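Local atomic coordinates of family 88 glycosyl hydrolase (PDB entry 5NOA), a protein that probably hydrolyses unsaturated uronic sugar products left by polysaccharide lyases as a gut bacterium breaks down complex plant glycans such as gum arabic. Residues A138-V143 and T170-I175; Y111-D116 and M144-S149; S263-Q268 and A311-V316; D255-L260 and L299-N304. All blocks are in the same frame, centred on the assembly; numbering follows the deposited sequence.

Interaction 1. Residues A138-V143 and T170-I175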
# COMPACT_ATOMS: atom_id res chain seq x y z
N ALA A 138 11.31 6.02 18.54
CA ALA A 138 12.15 7.22 18.74
C ALA A 138 12.57 7.83 17.41
O ALA A 138 12.46 9.05 17.22
CB ALA A 138 13.34 6.86 19.62
N ARG A 139 13.10 7.00 16.54
CA ARG A 139 13.55 7.50 15.25
C ARG A 139 12.35 7.99 14.44
O ARG A 139 12.43 9.04 13.79
CB ARG A 139 14.36 6.49 14.48
CG ARG A 139 14.83 7.01 13.13
CD ARG A 139 15.81 8.12 13.25
NE ARG A 139 16.49 8.30 11.99
CZ ARG A 139 17.55 9.08 11.79
NH1 ARG A 139 18.01 9.88 12.75
NH2 ARG A 139 18.16 9.10 10.63
N ALA A 140 11.25 7.22 14.41
CA ALA A 140 10.08 7.64 13.65
C ALA A 140 9.64 9.05 14.06
O ALA A 140 9.38 9.91 13.24
CB ALA A 140 8.95 6.67 13.85
N ARG A 141 9.57 9.26 15.38
CA ARG A 141 9.15 10.56 15.87
C ARG A 141 10.17 11.66 15.56
O ARG A 141 9.80 12.75 15.16
CB ARG A 141 8.92 10.52 17.39
CG ARG A 141 7.64 9.80 17.83
CD ARG A 141 7.38 9.96 19.33
NE ARG A 141 7.37 11.39 19.56
CZ ARG A 141 7.72 12.01 20.67
NH1 ARG A 141 7.99 11.33 21.78
NH2 ARG A 141 7.83 13.33 20.66
N GLU A 142 11.45 11.37 15.72
CA GLU A 142 12.50 12.36 15.46
C GLU A 142 12.39 12.83 14.01
O GLU A 142 12.40 14.01 13.72
CB GLU A 142 13.88 11.76 15.71
CG GLU A 142 15.01 12.73 15.37
CD GLU A 142 16.40 12.09 15.30
OE1 GLU A 142 16.55 10.85 15.17
OE2 GLU A 142 17.37 12.90 15.36
N VAL A 143 12.28 11.87 13.10
CA VAL A 143 12.25 12.19 11.69
C VAL A 143 10.99 12.91 11.31
O VAL A 143 11.04 13.97 10.66
CB VAL A 143 12.42 10.89 10.86
CG1 VAL A 143 12.13 11.13 9.40
CG2 VAL A 143 13.82 10.32 11.05
N THR A 170 -1.11 8.81 10.78
CA THR A 170 -2.22 8.39 11.62
C THR A 170 -1.73 7.50 12.77
O THR A 170 -2.24 7.62 13.90
CB THR A 170 -3.32 7.71 10.80
OG1 THR A 170 -2.75 6.72 9.95
CG2 THR A 170 -4.06 8.69 9.92
N LYS A 171 -0.80 6.58 12.53
CA LYS A 171 -0.30 5.70 13.60
C LYS A 171 0.41 6.53 14.65
O LYS A 171 0.22 6.31 15.85
CB LYS A 171 0.58 4.62 13.02
CG LYS A 171 -0.20 3.58 12.23
CD LYS A 171 0.75 2.60 11.54
CE LYS A 171 0.04 1.67 10.60
NZ LYS A 171 -0.75 0.64 11.32
N LEU A 172 1.23 7.49 14.23
CA LEU A 172 1.93 8.29 15.22
C LEU A 172 1.01 9.25 15.95
O LEU A 172 1.23 9.52 17.12
CB LEU A 172 3.15 9.01 14.62
CG LEU A 172 4.31 8.06 14.22
CD1 LEU A 172 5.37 8.92 13.54
CD2 LEU A 172 4.92 7.35 15.42
N TYR A 173 -0.03 9.72 15.27
CA TYR A 173 -1.06 10.48 15.99
C TYR A 173 -1.66 9.66 17.12
O TYR A 173 -1.80 10.13 18.25
CB TYR A 173 -2.16 11.01 15.07
CG TYR A 173 -3.23 11.67 15.88
CD1 TYR A 173 -3.02 12.95 16.39
CD2 TYR A 173 -4.37 10.98 16.28
CE1 TYR A 173 -3.93 13.56 17.20
CE2 TYR A 173 -5.28 11.56 17.11
CZ TYR A 173 -5.07 12.86 17.57
OH TYR A 173 -5.99 13.43 18.38
N ASN A 174 -2.04 8.44 16.82
CA ASN A 174 -2.75 7.66 17.84
C ASN A 174 -1.89 7.35 19.04
O ASN A 174 -2.41 7.19 20.14
CB ASN A 174 -3.40 6.41 17.22
CG ASN A 174 -4.67 6.72 16.43
OD1 ASN A 174 -5.37 7.67 16.71
ND2 ASN A 174 -4.97 5.89 15.44
N ILE A 175 -0.57 7.28 18.84
CA ILE A 175 0.36 7.12 19.95
C ILE A 175 0.61 8.41 20.71
O ILE A 175 0.52 8.42 21.93
CB ILE A 175 1.69 6.53 19.45
CG1 ILE A 175 1.47 5.10 18.95
CG2 ILE A 175 2.74 6.57 20.55
CD1 ILE A 175 2.57 4.59 18.05
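Arg141 and Leu172 mark the closest approach of two helical backbones, with their CA atoms 7.6 Å apart, a spacing bridged by side chains rather than by any hydrogen bond across. Leu172 does most of the bridging. Its CG stands anti to its own carbonyl carbon (chi1 -69°), and the chain then runs straight on to CD1, which carries the end of the side chain to the helix of residues 138-143. There CD1 comes 4.2 Å from Ala140 CB and 4.1 Å from Ala140 O, so the methyl group rests on both the small side chain and the backbone of that residue. The bonds from CA to CB of Ala140 and of Leu172 point toward the opposite segment, and both residues are buried. The second branch of the leucine grazes an aliphatic part of Arg141, with Leu172 CD2 4.4 Å from Arg141 CG. Both helices belong to the mainly helical six-hairpin architecture expected of the family, probably an (alpha/alpha)6 barrel, and this contact joins helix 135-149 to helix 160-176. Ala140 also leans on Phe121 of helix 120-130, while Leu172 and Arg141 both reach Tyr181 of helix 180-196. Arg141 keeps its charged end out of the leucine packing: NE makes a salt bridge with Glu145, one turn further along its own helix. The arginine is exposed and lends only its aliphatic stem to the contact, whose buried surface is a modest 114 Å² summed over both segments.

Interaction 2. Residues Y111-D116 and M144-S149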
# COMPACT_ATOMS: atom_id res chain seq x y z
N TYR A 111 18.81 9.76 2.88
CA TYR A 111 17.46 9.91 2.35
C TYR A 111 16.40 9.68 3.43
O TYR A 111 15.41 8.98 3.24
CB TYR A 111 17.31 9.02 1.11
CG TYR A 111 17.98 9.72 -0.05
CD1 TYR A 111 19.36 9.67 -0.22
CD2 TYR A 111 17.25 10.49 -0.94
CE1 TYR A 111 19.98 10.41 -1.20
CE2 TYR A 111 17.86 11.22 -1.94
CZ TYR A 111 19.23 11.18 -2.07
OH TYR A 111 19.82 11.90 -3.08
N VAL A 112 16.60 10.37 4.54
CA VAL A 112 15.79 10.20 5.73
C VAL A 112 14.38 10.75 5.57
O VAL A 112 13.44 10.23 6.16
CB VAL A 112 16.52 10.88 6.92
CG1 VAL A 112 15.69 10.88 8.20
CG2 VAL A 112 17.87 10.25 7.17
N LEU A 113 14.25 11.78 4.75
CA LEU A 113 12.96 12.44 4.51
C LEU A 113 12.21 11.91 3.30
O LEU A 113 11.13 12.42 2.97
CB LEU A 113 13.16 13.95 4.41
CG LEU A 113 13.71 14.61 5.67
CD1 LEU A 113 14.00 16.08 5.38
CD2 LEU A 113 12.76 14.39 6.84
N PHE A 114 12.79 10.93 2.62
CA PHE A 114 12.15 10.27 1.50
C PHE A 114 11.21 9.22 2.04
O PHE A 114 11.62 8.32 2.78
CB PHE A 114 13.24 9.64 0.64
CG PHE A 114 12.74 8.95 -0.61
CD1 PHE A 114 11.65 9.42 -1.36
CD2 PHE A 114 13.40 7.82 -1.06
CE1 PHE A 114 11.25 8.78 -2.50
CE2 PHE A 114 12.98 7.17 -2.20
CZ PHE A 114 11.89 7.64 -2.90
N GLY A 115 9.92 9.29 1.66
CA GLY A 115 8.93 8.39 2.18
C GLY A 115 9.21 6.93 1.99
O GLY A 115 8.74 6.11 2.82
N ASP A 116 9.97 6.56 0.96
CA ASP A 116 10.37 5.15 0.85
C ASP A 116 11.21 4.64 2.03
O ASP A 116 11.27 3.43 2.25
CB ASP A 116 11.10 4.91 -0.47
CG ASP A 116 10.18 4.79 -1.68
OD1 ASP A 116 8.96 4.77 -1.51
OD2 ASP A 116 10.75 4.65 -2.79
N MET A 144 9.83 12.37 11.70
CA MET A 144 8.60 13.01 11.24
C MET A 144 8.36 14.37 11.88
O MET A 144 7.88 15.29 11.23
CB MET A 144 7.38 12.10 11.47
CG MET A 144 7.42 10.74 10.78
SD MET A 144 8.03 10.73 9.06
CE MET A 144 6.82 11.75 8.23
N GLU A 145 8.74 14.51 13.14
CA GLU A 145 8.61 15.79 13.83
C GLU A 145 9.56 16.84 13.25
O GLU A 145 9.17 18.00 13.11
CB GLU A 145 8.67 15.62 15.33
CG GLU A 145 7.44 14.81 15.80
CD GLU A 145 7.50 14.15 17.17
OE1 GLU A 145 8.38 14.51 18.00
OE2 GLU A 145 6.64 13.24 17.43
N TYR A 146 10.79 16.46 12.86
CA TYR A 146 11.63 17.39 12.13
C TYR A 146 10.99 17.75 10.79
O TYR A 146 10.87 18.92 10.42
CB TYR A 146 13.03 16.81 11.89
CG TYR A 146 13.84 17.74 11.01
CD1 TYR A 146 14.35 18.94 11.51
CD2 TYR A 146 14.04 17.46 9.66
CE1 TYR A 146 15.02 19.82 10.68
CE2 TYR A 146 14.74 18.32 8.85
CZ TYR A 146 15.22 19.50 9.35
OH TYR A 146 15.91 20.37 8.54
N GLN A 147 10.55 16.76 10.03
CA GLN A 147 9.91 17.03 8.76
C GLN A 147 8.76 18.01 8.90
O GLN A 147 8.65 18.97 8.14
CB GLN A 147 9.43 15.73 8.13
CG GLN A 147 8.84 15.87 6.75
CD GLN A 147 8.61 14.53 6.12
OE1 GLN A 147 9.43 13.63 6.25
NE2 GLN A 147 7.50 14.41 5.40
N MET A 148 7.90 17.80 9.89
CA MET A 148 6.74 18.66 10.07
C MET A 148 7.12 20.10 10.47
O MET A 148 6.35 21.02 10.25
CB MET A 148 5.76 18.07 11.08
CG MET A 148 5.12 16.79 10.60
SD MET A 148 3.84 16.17 11.70
CE MET A 148 4.73 15.77 13.19
N SER A 149 8.31 20.27 11.03
CA SER A 149 8.80 21.59 11.41
C SER A 149 9.30 22.39 10.24
O SER A 149 9.44 23.60 10.33
CB SER A 149 9.93 21.48 12.45
OG SER A 149 11.19 21.14 11.92
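Leu113 sets one branch alongside the stem of Gln147 and against its amide oxygen, and turns the other to the rim of Tyr146. Its CD2 lies 3.8 Å from Gln147 CB and 3.5 Å from Gln147 OE1, the two side chains sliding past each other in opposite directions. CD1 approaches Tyr146 CE2 to 4.2 Å at the ring edge, near the ring plane, and these two side chains cross at about a right angle. Gln147 stretches out with CG anti to its backbone N (chi1 -176°), which projects the amide alongside the leucine. Its oxygen is not left to the methyl group: Gln118 NE2 donates to OE1, and the same nitrogen donates to Val112 O, so Gln118 ties the loop and the helix together through one amide group. The contact thus fastens the loop between helix 75-87 and helix 120-130, which makes a type I beta turn from Tyr111 to Phe114, against helix 135-149 of a fold belonging to the six-hairpin glycosidase clan. Trp101 meets the Tyr146 ring with its plane at about 90°. Off the contact, a 2.7 Å bond from Ser149 OG to Tyr146 O, in the carbonyl plane on a lone pair, ties the serine hydroxyl back to the preceding turn.

Interaction 3. Residues S263-Q268 and A311-V316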
# COMPACT_ATOMS: atom_id res chain seq x y z
N SER A 263 -13.71 5.11 -9.83
CA SER A 263 -12.94 5.07 -11.08
C SER A 263 -12.11 3.80 -11.21
O SER A 263 -11.98 3.24 -12.30
CB SER A 263 -12.05 6.29 -11.18
OG SER A 263 -12.83 7.44 -11.35
N VAL A 264 -11.58 3.32 -10.10
CA VAL A 264 -10.88 2.04 -10.07
C VAL A 264 -11.82 0.92 -10.49
O VAL A 264 -11.50 0.12 -11.38
CB VAL A 264 -10.27 1.77 -8.68
CG1 VAL A 264 -9.83 0.31 -8.52
CG2 VAL A 264 -9.09 2.68 -8.44
N ALA A 265 -12.99 0.84 -9.87
CA ALA A 265 -13.89 -0.20 -10.21
C ALA A 265 -14.31 -0.18 -11.69
O ALA A 265 -14.42 -1.23 -12.31
CB ALA A 265 -15.13 -0.13 -9.32
N ALA A 266 -14.47 1.02 -12.24
CA ALA A 266 -14.95 1.16 -13.59
C ALA A 266 -14.00 0.67 -14.64
O ALA A 266 -14.42 0.37 -15.73
CB ALA A 266 -15.27 2.62 -13.88
N CYS A 267 -12.71 0.59 -14.34
CA CYS A 267 -11.73 0.17 -15.34
C CYS A 267 -11.10 -1.20 -15.06
O CYS A 267 -10.14 -1.60 -15.71
CB CYS A 267 -10.62 1.20 -15.53
SG CYS A 267 -9.57 1.45 -14.09
N GLN A 268 -11.74 -2.00 -14.24
CA GLN A 268 -11.32 -3.39 -14.08
C GLN A 268 -11.44 -4.12 -15.40
O GLN A 268 -12.41 -3.92 -16.13
CB GLN A 268 -12.19 -4.07 -13.02
CG GLN A 268 -11.79 -5.49 -12.68
CD GLN A 268 -12.74 -6.12 -11.65
OE1 GLN A 268 -13.94 -5.94 -11.73
NE2 GLN A 268 -12.19 -6.86 -10.71
N ALA A 311 -23.30 -3.26 -2.69
CA ALA A 311 -23.88 -3.86 -3.89
C ALA A 311 -23.09 -3.50 -5.15
O ALA A 311 -22.98 -4.32 -6.06
CB ALA A 311 -25.34 -3.46 -4.05
N HIS A 312 -22.57 -2.28 -5.21
CA HIS A 312 -21.84 -1.81 -6.38
C HIS A 312 -20.46 -2.46 -6.43
O HIS A 312 -20.02 -2.91 -7.49
CB HIS A 312 -21.68 -0.28 -6.34
CG HIS A 312 -20.98 0.31 -7.54
ND1 HIS A 312 -21.64 0.72 -8.68
CD2 HIS A 312 -19.67 0.59 -7.73
CE1 HIS A 312 -20.75 1.20 -9.54
NE2 HIS A 312 -19.56 1.14 -8.98
N TYR A 313 -19.76 -2.53 -5.30
CA TYR A 313 -18.35 -2.91 -5.30
C TYR A 313 -18.13 -4.39 -5.08
O TYR A 313 -17.10 -4.90 -5.51
CB TYR A 313 -17.55 -2.09 -4.31
CG TYR A 313 -17.43 -0.65 -4.73
CD1 TYR A 313 -16.51 -0.28 -5.70
CD2 TYR A 313 -18.21 0.36 -4.18
CE1 TYR A 313 -16.37 1.03 -6.09
CE2 TYR A 313 -18.09 1.67 -4.57
CZ TYR A 313 -17.16 2.02 -5.55
OH TYR A 313 -17.02 3.30 -5.95
N GLN A 314 -19.01 -5.08 -4.36
CA GLN A 314 -18.71 -6.49 -4.08
C GLN A 314 -18.48 -7.33 -5.34
O GLN A 314 -17.55 -8.14 -5.37
CB GLN A 314 -19.77 -7.14 -3.17
CG GLN A 314 -19.23 -8.38 -2.49
CD GLN A 314 -18.04 -8.13 -1.58
OE1 GLN A 314 -18.10 -7.26 -0.72
NE2 GLN A 314 -16.97 -8.91 -1.75
N PRO A 315 -19.26 -7.13 -6.42
CA PRO A 315 -18.99 -7.93 -7.61
C PRO A 315 -17.60 -7.70 -8.22
O PRO A 315 -17.00 -8.62 -8.77
CB PRO A 315 -20.10 -7.51 -8.58
CG PRO A 315 -21.22 -7.11 -7.69
CD PRO A 315 -20.54 -6.41 -6.56
N VAL A 316 -17.11 -6.48 -8.12
CA VAL A 316 -15.77 -6.15 -8.61
C VAL A 316 -14.74 -6.90 -7.77
O VAL A 316 -13.78 -7.50 -8.30
CB VAL A 316 -15.58 -4.63 -8.53
CG1 VAL A 316 -14.15 -4.23 -8.82
CG2 VAL A 316 -16.57 -3.95 -9.50
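Gln268 sets CG anti to its backbone N (chi1 -176°) and stays extended beyond it, which carries the amide across to Val316, whose CG1 is likewise anti to its own N and lies beside that amide. The pair joins the loop just after helix 250-266 to helix 310-328 in the (alpha/alpha)6 barrel expected for this family. At the meeting point the backbones are close, with the CA atoms of Ala265 and Val316 6.4 Å apart. Gln268 uses both ends of its amide. NE2 donates to Val316 O over 3.0 Å at an N-H...O angle of 157°, the acceptor lying close to the amide plane while the donor is tilted 25° from the carbonyl plane. OE1 sits 3.4 Å from Val316 CG1, a van der Waals contact alongside the hydrogen bond. NE2 also bonds to Gly272 O, so two carbonyl oxygens hold the amide group in its rotation. Next to this polar pair, Ala265, on helix 250-266 itself, supplies a small apolar surface: its CB comes 4.1 Å from Val316 CG2 and 3.6 Å from Tyr313 CE1. Helix 310-328 is kinked here, for Pro315 has no backbone N-H to give and Val316 N makes only a weak bond to Tyr313 O. The tyrosine ring is held against its chain neighbour as well, with His312 CD2 3.5 Å above the ring plane and over its centre.

Interaction 4. Residues D255-L260 and L299-N304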
# COMPACT_ATOMS: atom_id res chain seq x y z
N ASP A 255 -14.28 11.54 0.79
CA ASP A 255 -14.74 11.94 -0.54
C ASP A 255 -13.78 11.47 -1.63
O ASP A 255 -14.19 10.96 -2.66
CB ASP A 255 -14.96 13.46 -0.64
CG ASP A 255 -16.21 13.96 0.09
OD1 ASP A 255 -17.01 13.13 0.55
OD2 ASP A 255 -16.35 15.20 0.22
N ARG A 256 -12.48 11.65 -1.39
CA ARG A 256 -11.50 11.20 -2.36
C ARG A 256 -11.44 9.68 -2.47
O ARG A 256 -11.28 9.14 -3.55
CB ARG A 256 -10.11 11.76 -2.05
CG ARG A 256 -9.02 11.36 -3.02
CD ARG A 256 -9.20 11.78 -4.46
NE ARG A 256 -9.04 13.22 -4.59
CZ ARG A 256 -9.99 14.08 -4.85
NH1 ARG A 256 -11.29 13.69 -5.00
NH2 ARG A 256 -9.69 15.36 -4.91
N PHE A 257 -11.51 9.01 -1.34
CA PHE A 257 -11.56 7.55 -1.35
C PHE A 257 -12.72 7.05 -2.21
O PHE A 257 -12.54 6.16 -3.02
CB PHE A 257 -11.67 7.05 0.08
CG PHE A 257 -11.65 5.57 0.23
CD1 PHE A 257 -10.53 4.83 -0.04
CD2 PHE A 257 -12.73 4.92 0.78
CE1 PHE A 257 -10.49 3.46 0.16
CE2 PHE A 257 -12.70 3.55 0.97
CZ PHE A 257 -11.59 2.83 0.65
N ARG A 258 -13.89 7.67 -2.05
CA ARG A 258 -15.04 7.26 -2.83
C ARG A 258 -14.87 7.53 -4.33
O ARG A 258 -15.28 6.69 -5.14
CB ARG A 258 -16.31 7.92 -2.33
CG ARG A 258 -16.72 7.38 -0.96
CD ARG A 258 -18.07 7.91 -0.62
NE ARG A 258 -18.54 7.56 0.69
CZ ARG A 258 -19.00 8.41 1.60
NH1 ARG A 258 -19.11 9.71 1.40
NH2 ARG A 258 -19.38 7.89 2.74
N THR A 259 -14.28 8.69 -4.69
CA THR A 259 -14.11 9.01 -6.12
C THR A 259 -13.10 8.06 -6.76
O THR A 259 -13.30 7.51 -7.85
CB THR A 259 -13.71 10.48 -6.37
OG1 THR A 259 -12.38 10.84 -5.88
CG2 THR A 259 -14.75 11.39 -5.86
N LEU A 260 -12.01 7.84 -6.05
CA LEU A 260 -10.97 6.93 -6.56
C LEU A 260 -11.50 5.51 -6.67
O LEU A 260 -11.30 4.84 -7.69
CB LEU A 260 -9.77 6.99 -5.62
CG LEU A 260 -8.57 6.16 -6.00
CD1 LEU A 260 -8.03 6.55 -7.35
CD2 LEU A 260 -7.49 6.23 -4.93
N LEU A 299 -10.84 -1.80 -1.88
CA LEU A 299 -12.27 -1.87 -2.16
C LEU A 299 -12.97 -2.72 -1.11
O LEU A 299 -14.03 -2.32 -0.61
CB LEU A 299 -12.55 -2.40 -3.54
CG LEU A 299 -12.09 -1.53 -4.71
CD1 LEU A 299 -12.34 -2.24 -6.02
CD2 LEU A 299 -12.74 -0.18 -4.71
N GLN A 300 -12.43 -3.88 -0.76
CA GLN A 300 -13.10 -4.68 0.26
C GLN A 300 -13.10 -3.97 1.59
O GLN A 300 -14.08 -4.03 2.34
CB GLN A 300 -12.47 -6.05 0.38
CG GLN A 300 -13.26 -6.98 1.34
CD GLN A 300 -14.61 -7.40 0.75
OE1 GLN A 300 -14.66 -8.32 -0.06
NE2 GLN A 300 -15.68 -6.71 1.10
N TRP A 301 -11.98 -3.30 1.92
CA TRP A 301 -11.91 -2.58 3.18
C TRP A 301 -12.97 -1.51 3.20
O TRP A 301 -13.71 -1.32 4.19
CB TRP A 301 -10.51 -1.98 3.43
CG TRP A 301 -10.42 -1.38 4.78
CD1 TRP A 301 -10.03 -2.03 5.92
CD2 TRP A 301 -10.82 -0.06 5.18
NE1 TRP A 301 -10.14 -1.19 7.00
CE2 TRP A 301 -10.67 0.00 6.59
CE3 TRP A 301 -11.30 1.07 4.52
CZ2 TRP A 301 -11.01 1.13 7.34
CZ3 TRP A 301 -11.65 2.20 5.28
CH2 TRP A 301 -11.48 2.21 6.67
N GLY A 302 -13.10 -0.77 2.12
CA GLY A 302 -14.11 0.31 2.08
C GLY A 302 -15.54 -0.17 2.18
O GLY A 302 -16.38 0.51 2.81
N VAL A 303 -15.81 -1.33 1.58
CA VAL A 303 -17.14 -1.98 1.74
C VAL A 303 -17.31 -2.43 3.20
O VAL A 303 -18.37 -2.14 3.81
CB VAL A 303 -17.26 -3.17 0.78
CG1 VAL A 303 -18.44 -4.08 1.12
CG2 VAL A 303 -17.40 -2.66 -0.65
N ASN A 304 -16.30 -3.06 3.78
CA ASN A 304 -16.41 -3.59 5.14
C ASN A 304 -16.46 -2.50 6.19
O ASN A 304 -16.88 -2.78 7.31
CB ASN A 304 -15.20 -4.45 5.46
CG ASN A 304 -15.20 -5.80 4.82
OD1 ASN A 304 -16.19 -6.28 4.31
ND2 ASN A 304 -14.04 -6.48 4.91
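The Phe257 ring presents its edge to Gly302, whose CA lies in the ring plane, 3.7 Å from Phe257 CE2 and 3.8 Å from Phe257 CZ. The same CZ reaches Trp301 CE3 at 4.3 Å, arriving at the edge of the indole and near its plane. With CG anti to the backbone N (chi1 -177°), Phe257 extends straight across an 8.4 Å separation between its CA and that of Gly302. Because the glycine has no side chain, the ring edge packs directly on the backbone of residues 299-304. No hydrogen bond crosses here; the contact is wholly van der Waals, and Phe257, Trp301 and Gly302 are all buried. Within this predominantly helical, six-hairpin fold, Phe257 joins helix 250-266 to helix 289-304, and also touches Leu233 of helix 226-242 and Phe307 and Leu308 of the loop between helix 289-304 and helix 310-328; Trp301 also touches Ala237 of helix 226-242 and Glu370 of helix 358-377.

In the fold
From the N terminus, interaction 2 opens in the 111-116 loop and closes, beyond helix 120-130, on helix 135-149. Interaction 1 opens earlier on that same helix, at 138-143, and closes on helix 160-176, so the two cross; they touch where Val143 CG2 lies 3.4 Å from Val112 CG1. Interactions 4 and 3 cross likewise: they open in turn on helix 250-266 and the loop just after it, and close on the successive helices 289-304 and 310-328. A probable hydrogen bond between Gln314 NE2 and Gln300 OE1 connects them. The two pairs lie in series; interactions 1 and 3, on opposite sides of the chain's centre, have centres 34 Å apart.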